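Thiaminase-I (Naegleria gruberi, PDB 4HCW) belongs to the thiaminase I-like family, whose two-lobed alpha/beta fold resembles that of periplasmic binding proteins. Local coordinates at residues G80-V93 and A266-V280. Residues are numbered along the deposited sequence; the frame is centred on the assembly and turned at random.
Sequences GGVKSLDESLVRGV and ALNSNLCDEKQKVAV
K83 and L267 join segments 80-93 and 266-280 at their tight end: K83 N donates to L267 O over 3.0 Å, almost straight (174° at the hydrogen) and close to the line of the C=O bond. Two residues earlier, G81 O accepts from S269 N at 3.1 Å, with the donor standing well above the carbonyl plane, and S269 OG gives its proton to G80 O at 2.6 Å. For that last bond the hydroxyl sits between its own backbone N and carbonyl carbon (chi1 61°), turned back to the loop that follows helix 73-77. V82 and N268 thus form a single beta bridge beside strand 260-267, which runs between strands 65-69 and 110-125 in the mixed sheet; from here an Asx turn (N270 N to N268 OD1, 3.1 Å) and a type I turn lead the chain off toward helix 275-288. Next to the bridge, L85 CD2 lies 3.7 Å from L267 CD1, and both leucines rest on F114 of strand 110-125. The outer side is looser. K83 sets its CB against S269 CA, and its chain, bent at chi2 and chi3, brings NZ to L271 O in a weak bond of 3.4 Å, its CE passing Q276 OE1. The axes of segments 87-93 and 275-280 come no closer than 12.5 Å, their N-to-C directions 31° apart, bridged by L89 CD2 against Q276 NE2 and by V93 CG2 against V280 CG1 at 3.7 Å.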
loop_
_atom_site.group_PDB
_atom_site.type_symbol
_atom_site.label_atom_id
_atom_site.label_comp_id
_atom_site.label_asym_id
_atom_site.label_seq_id
_atom_site.Cartn_x
_atom_site.Cartn_y
_atom_site.Cartn_z
ATOM N N GLY A 80 -21.298 -8.341 -1.373
ATOM C CA GLY A 80 -21.931 -8.701 -0.116
ATOM C C GLY A 80 -21.092 -9.564 0.808
ATOM O O GLY A 80 -21.451 -9.763 1.967
ATOM N N GLY A 81 -19.969 -10.064 0.304
ATOM C CA GLY A 81 -19.136 -10.990 1.053
ATOM C C GLY A 81 -18.423 -10.415 2.265
ATOM O O GLY A 81 -17.747 -11.143 2.990
ATOM N N VAL A 82 -18.566 -9.112 2.489
ATOM C CA VAL A 82 -17.919 -8.461 3.626
ATOM C C VAL A 82 -18.942 -7.861 4.594
ATOM O O VAL A 82 -19.906 -7.216 4.178
ATOM C CB VAL A 82 -16.908 -7.383 3.162
ATOM C CG1 VAL A 82 -17.566 -6.409 2.204
ATOM C CG2 VAL A 82 -16.303 -6.652 4.355
ATOM N N LYS A 83 -18.729 -8.091 5.887
ATOM C CA LYS A 83 -19.651 -7.628 6.920
ATOM C C LYS A 83 -19.410 -6.174 7.324
ATOM O O LYS A 83 -18.270 -5.757 7.533
ATOM C CB LYS A 83 -19.564 -8.533 8.153
ATOM C CG LYS A 83 -20.275 -7.987 9.382
ATOM C CD LYS A 83 -21.304 -8.967 9.917
ATOM C CE LYS A 83 -20.653 -10.265 10.361
ATOM N NZ LYS A 83 -21.651 -11.213 10.931
ATOM N N SER A 84 -20.492 -5.410 7.430
ATOM C CA SER A 84 -20.422 -4.040 7.923
ATOM C C SER A 84 -20.134 -4.039 9.421
ATOM O O SER A 84 -20.673 -4.859 10.165
ATOM C CB SER A 84 -21.727 -3.298 7.633
ATOM O OG SER A 84 -22.842 -4.003 8.152
ATOM N N LEU A 85 -19.285 -3.118 9.862
ATOM C CA LEU A 85 -18.843 -3.094 11.251
ATOM C C LEU A 85 -19.189 -1.781 11.946
ATOM O O LEU A 85 -19.302 -0.737 11.303
ATOM C CB LEU A 85 -17.335 -3.340 11.325
ATOM C CG LEU A 85 -16.824 -4.562 10.559
ATOM C CD1 LEU A 85 -15.311 -4.661 10.648
ATOM C CD2 LEU A 85 -17.480 -5.835 11.074
ATOM N N ASP A 86 -19.356 -1.842 13.264
ATOM C CA ASP A 86 -19.630 -0.652 14.061
ATOM C C ASP A 86 -18.400 0.242 14.154
ATOM O O ASP A 86 -17.268 -0.243 14.153
ATOM C CB ASP A 86 -20.099 -1.036 15.467
ATOM C CG ASP A 86 -21.566 -1.415 15.510
ATOM O OD1 ASP A 86 -22.358 -0.818 14.750
ATOM O OD2 ASP A 86 -21.929 -2.306 16.306
ATOM N N GLU A 87 -18.631 1.548 14.232
ATOM C CA GLU A 87 -17.552 2.517 14.374
ATOM C C GLU A 87 -16.800 2.302 15.685
ATOM O O GLU A 87 -15.575 2.406 15.736
ATOM C CB GLU A 87 -18.107 3.942 14.313
ATOM C CG GLU A 87 -17.093 5.035 14.624
ATOM C CD GLU A 87 -16.019 5.165 13.562
ATOM O OE1 GLU A 87 -16.173 6.017 12.662
ATOM O OE2 GLU A 87 -15.018 4.421 13.630
ATOM N N SER A 88 -17.547 1.993 16.741
ATOM C CA SER A 88 -16.970 1.795 18.065
ATOM C C SER A 88 -16.130 0.523 18.141
ATOM O O SER A 88 -15.142 0.465 18.873
ATOM C CB SER A 88 -18.073 1.759 19.124
ATOM O OG SER A 88 -19.011 0.733 18.848
ATOM N N LEU A 89 -16.531 -0.495 17.384
ATOM C CA LEU A 89 -15.827 -1.772 17.380
ATOM C C LEU A 89 -14.421 -1.628 16.802
ATOM O O LEU A 89 -13.475 -2.254 17.280
ATOM C CB LEU A 89 -16.618 -2.818 16.589
ATOM C CG LEU A 89 -16.071 -4.248 16.600
ATOM C CD1 LEU A 89 -16.047 -4.803 18.016
ATOM C CD2 LEU A 89 -16.890 -5.147 15.684
ATOM N N VAL A 90 -14.294 -0.796 15.773
ATOM C CA VAL A 90 -13.011 -0.567 15.119
ATOM C C VAL A 90 -12.116 0.345 15.954
ATOM O O VAL A 90 -10.923 0.081 16.118
ATOM C CB VAL A 90 -13.199 0.045 13.715
ATOM C CG1 VAL A 90 -11.851 0.323 13.068
ATOM C CG2 VAL A 90 -14.035 -0.878 12.843
ATOM N N ARG A 91 -12.701 1.416 16.482
ATOM C CA ARG A 91 -11.964 2.381 17.292
ATOM C C ARG A 91 -11.435 1.762 18.584
ATOM O O ARG A 91 -10.421 2.205 19.124
ATOM C CB ARG A 91 -12.843 3.592 17.615
ATOM C CG ARG A 91 -13.150 4.479 16.419
ATOM C CD ARG A 91 -11.909 5.214 15.940
ATOM N NE ARG A 91 -12.194 6.091 14.808
ATOM C CZ ARG A 91 -11.312 6.923 14.265
ATOM N NH1 ARG A 91 -11.660 7.685 13.236
ATOM N NH2 ARG A 91 -10.080 6.996 14.751
ATOM N N GLY A 92 -12.126 0.737 19.073
ATOM C CA GLY A 92 -11.724 0.059 20.292
ATOM C C GLY A 92 -10.604 -0.939 20.067
ATOM O O GLY A 92 -10.089 -1.531 21.017
ATOM N N VAL A 93 -10.226 -1.122 18.807
ATOM C CA VAL A 93 -9.170 -2.062 18.445
ATOM C C VAL A 93 -7.970 -1.346 17.836
ATOM O O VAL A 93 -6.835 -1.522 18.280
ATOM C CB VAL A 93 -9.679 -3.119 17.447
ATOM C CG1 VAL A 93 -8.520 -3.926 16.884
ATOM C CG2 VAL A 93 -10.702 -4.028 18.110
ATOM N N ALA A 266 -10.798 -7.465 7.063
ATOM C CA ALA A 266 -12.254 -7.519 7.085
ATOM C C ALA A 266 -12.741 -8.941 7.329
ATOM O O ALA A 266 -12.017 -9.904 7.081
ATOM C CB ALA A 266 -12.825 -6.977 5.785
ATOM N N LEU A 267 -13.971 -9.067 7.816
ATOM C CA LEU A 267 -14.554 -10.377 8.078
ATOM C C LEU A 267 -15.686 -10.688 7.107
ATOM O O LEU A 267 -16.381 -9.786 6.639
ATOM C CB LEU A 267 -15.057 -10.476 9.521
ATOM C CG LEU A 267 -15.218 -9.193 10.335
ATOM C CD1 LEU A 267 -16.329 -9.357 11.357
ATOM C CD2 LEU A 267 -13.914 -8.843 11.032
ATOM N N ASN A 268 -15.862 -11.971 6.809
ATOM C CA ASN A 268 -16.930 -12.411 5.924
ATOM C C ASN A 268 -18.294 -12.102 6.529
ATOM O O ASN A 268 -18.469 -12.150 7.746
ATOM C CB ASN A 268 -16.798 -13.907 5.631
ATOM C CG ASN A 268 -17.542 -14.325 4.377
ATOM O OD1 ASN A 268 -18.640 -13.843 4.101
ATOM N ND2 ASN A 268 -16.944 -15.229 3.609
ATOM N N SER A 269 -19.257 -11.777 5.673
ATOM C CA SER A 269 -20.587 -11.401 6.132
ATOM C C SER A 269 -21.391 -12.606 6.607
ATOM O O SER A 269 -22.372 -12.455 7.334
ATOM C CB SER A 269 -21.346 -10.668 5.027
ATOM O OG SER A 269 -21.510 -11.497 3.890
ATOM N N ASN A 270 -20.975 -13.800 6.197
ATOM C CA ASN A 270 -21.693 -15.014 6.569
ATOM C C ASN A 270 -21.283 -15.557 7.935
ATOM O O ASN A 270 -21.664 -16.666 8.308
ATOM C CB ASN A 270 -21.548 -16.094 5.491
ATOM C CG ASN A 270 -20.184 -16.759 5.502
ATOM O OD1 ASN A 270 -19.199 -16.185 5.968
ATOM N ND2 ASN A 270 -20.120 -17.981 4.985
ATOM N N LEU A 271 -20.508 -14.771 8.678
ATOM C CA LEU A 271 -20.101 -15.166 10.022
ATOM C C LEU A 271 -21.298 -15.227 10.963
ATOM O O LEU A 271 -22.322 -14.584 10.726
ATOM C CB LEU A 271 -19.040 -14.215 10.583
ATOM C CG LEU A 271 -17.607 -14.344 10.063
ATOM C CD1 LEU A 271 -16.676 -13.444 10.859
ATOM C CD2 LEU A 271 -17.131 -15.789 10.115
ATOM N N CYS A 272 -21.161 -16.007 12.031
ATOM C CA CYS A 272 -22.209 -16.124 13.036
ATOM C C CYS A 272 -22.220 -14.900 13.944
ATOM O O CYS A 272 -22.262 -13.763 13.473
ATOM C CB CYS A 272 -22.017 -17.396 13.866
ATOM S SG CYS A 272 -22.270 -18.940 12.955
ATOM N N ASP A 273 -22.179 -15.143 15.249
ATOM C CA ASP A 273 -22.139 -14.068 16.228
ATOM C C ASP A 273 -21.030 -14.332 17.237
ATOM O O ASP A 273 -20.542 -13.416 17.900
ATOM C CB ASP A 273 -23.492 -13.941 16.923
ATOM N N GLU A 274 -20.627 -15.594 17.330
ATOM C CA GLU A 274 -19.543 -15.991 18.215
ATOM C C GLU A 274 -18.203 -15.891 17.490
ATOM O O GLU A 274 -17.227 -15.380 18.041
ATOM C CB GLU A 274 -19.784 -17.411 18.728
ATOM N N LYS A 275 -18.165 -16.384 16.254
ATOM C CA LYS A 275 -16.981 -16.255 15.408
ATOM C C LYS A 275 -16.646 -14.788 15.195
ATOM O O LYS A 275 -15.475 -14.407 15.099
ATOM C CB LYS A 275 -17.202 -16.923 14.051
ATOM C CG LYS A 275 -16.745 -18.368 13.982
ATOM C CD LYS A 275 -16.672 -18.834 12.542
ATOM C CE LYS A 275 -16.089 -20.227 12.432
ATOM N NZ LYS A 275 -15.864 -20.603 11.010
ATOM N N GLN A 276 -17.694 -13.976 15.116
ATOM C CA GLN A 276 -17.564 -12.533 14.983
ATOM C C GLN A 276 -16.732 -11.930 16.123
ATOM O O GLN A 276 -15.981 -10.981 15.913
ATOM C CB GLN A 276 -18.957 -11.899 14.905
ATOM C CG GLN A 276 -19.126 -10.599 15.666
ATOM C CD GLN A 276 -18.898 -9.375 14.802
ATOM O OE1 GLN A 276 -18.870 -9.462 13.576
ATOM N NE2 GLN A 276 -18.735 -8.222 15.443
ATOM N N LYS A 277 -16.843 -12.504 17.319
ATOM C CA LYS A 277 -16.064 -12.039 18.470
ATOM C C LYS A 277 -14.632 -12.571 18.475
ATOM O O LYS A 277 -13.707 -11.873 18.897
ATOM C CB LYS A 277 -16.752 -12.401 19.790
ATOM N N VAL A 278 -14.454 -13.809 18.027
ATOM C CA VAL A 278 -13.129 -14.420 17.990
ATOM C C VAL A 278 -12.248 -13.731 16.949
ATOM O O VAL A 278 -11.052 -13.522 17.167
ATOM C CB VAL A 278 -13.210 -15.929 17.680
ATOM C CG1 VAL A 278 -11.819 -16.551 17.657
ATOM C CG2 VAL A 278 -14.090 -16.632 18.699
ATOM N N ALA A 279 -12.855 -13.373 15.821
ATOM C CA ALA A 279 -12.146 -12.700 14.739
ATOM C C ALA A 279 -11.550 -11.371 15.195
ATOM O O ALA A 279 -10.408 -11.052 14.859
ATOM C CB ALA A 279 -13.074 -12.491 13.546
ATOM N N VAL A 280 -12.321 -10.607 15.967
ATOM C CA VAL A 280 -11.860 -9.321 16.493
ATOM C C VAL A 280 -10.639 -9.483 17.399
ATOM O O VAL A 280 -9.757 -8.626 17.419
ATOM C CB VAL A 280 -12.980 -8.577 17.257
ATOM C CG1 VAL A 280 -12.495 -7.223 17.746
ATOM C CG2 VAL A 280 -14.202 -8.396 16.370
#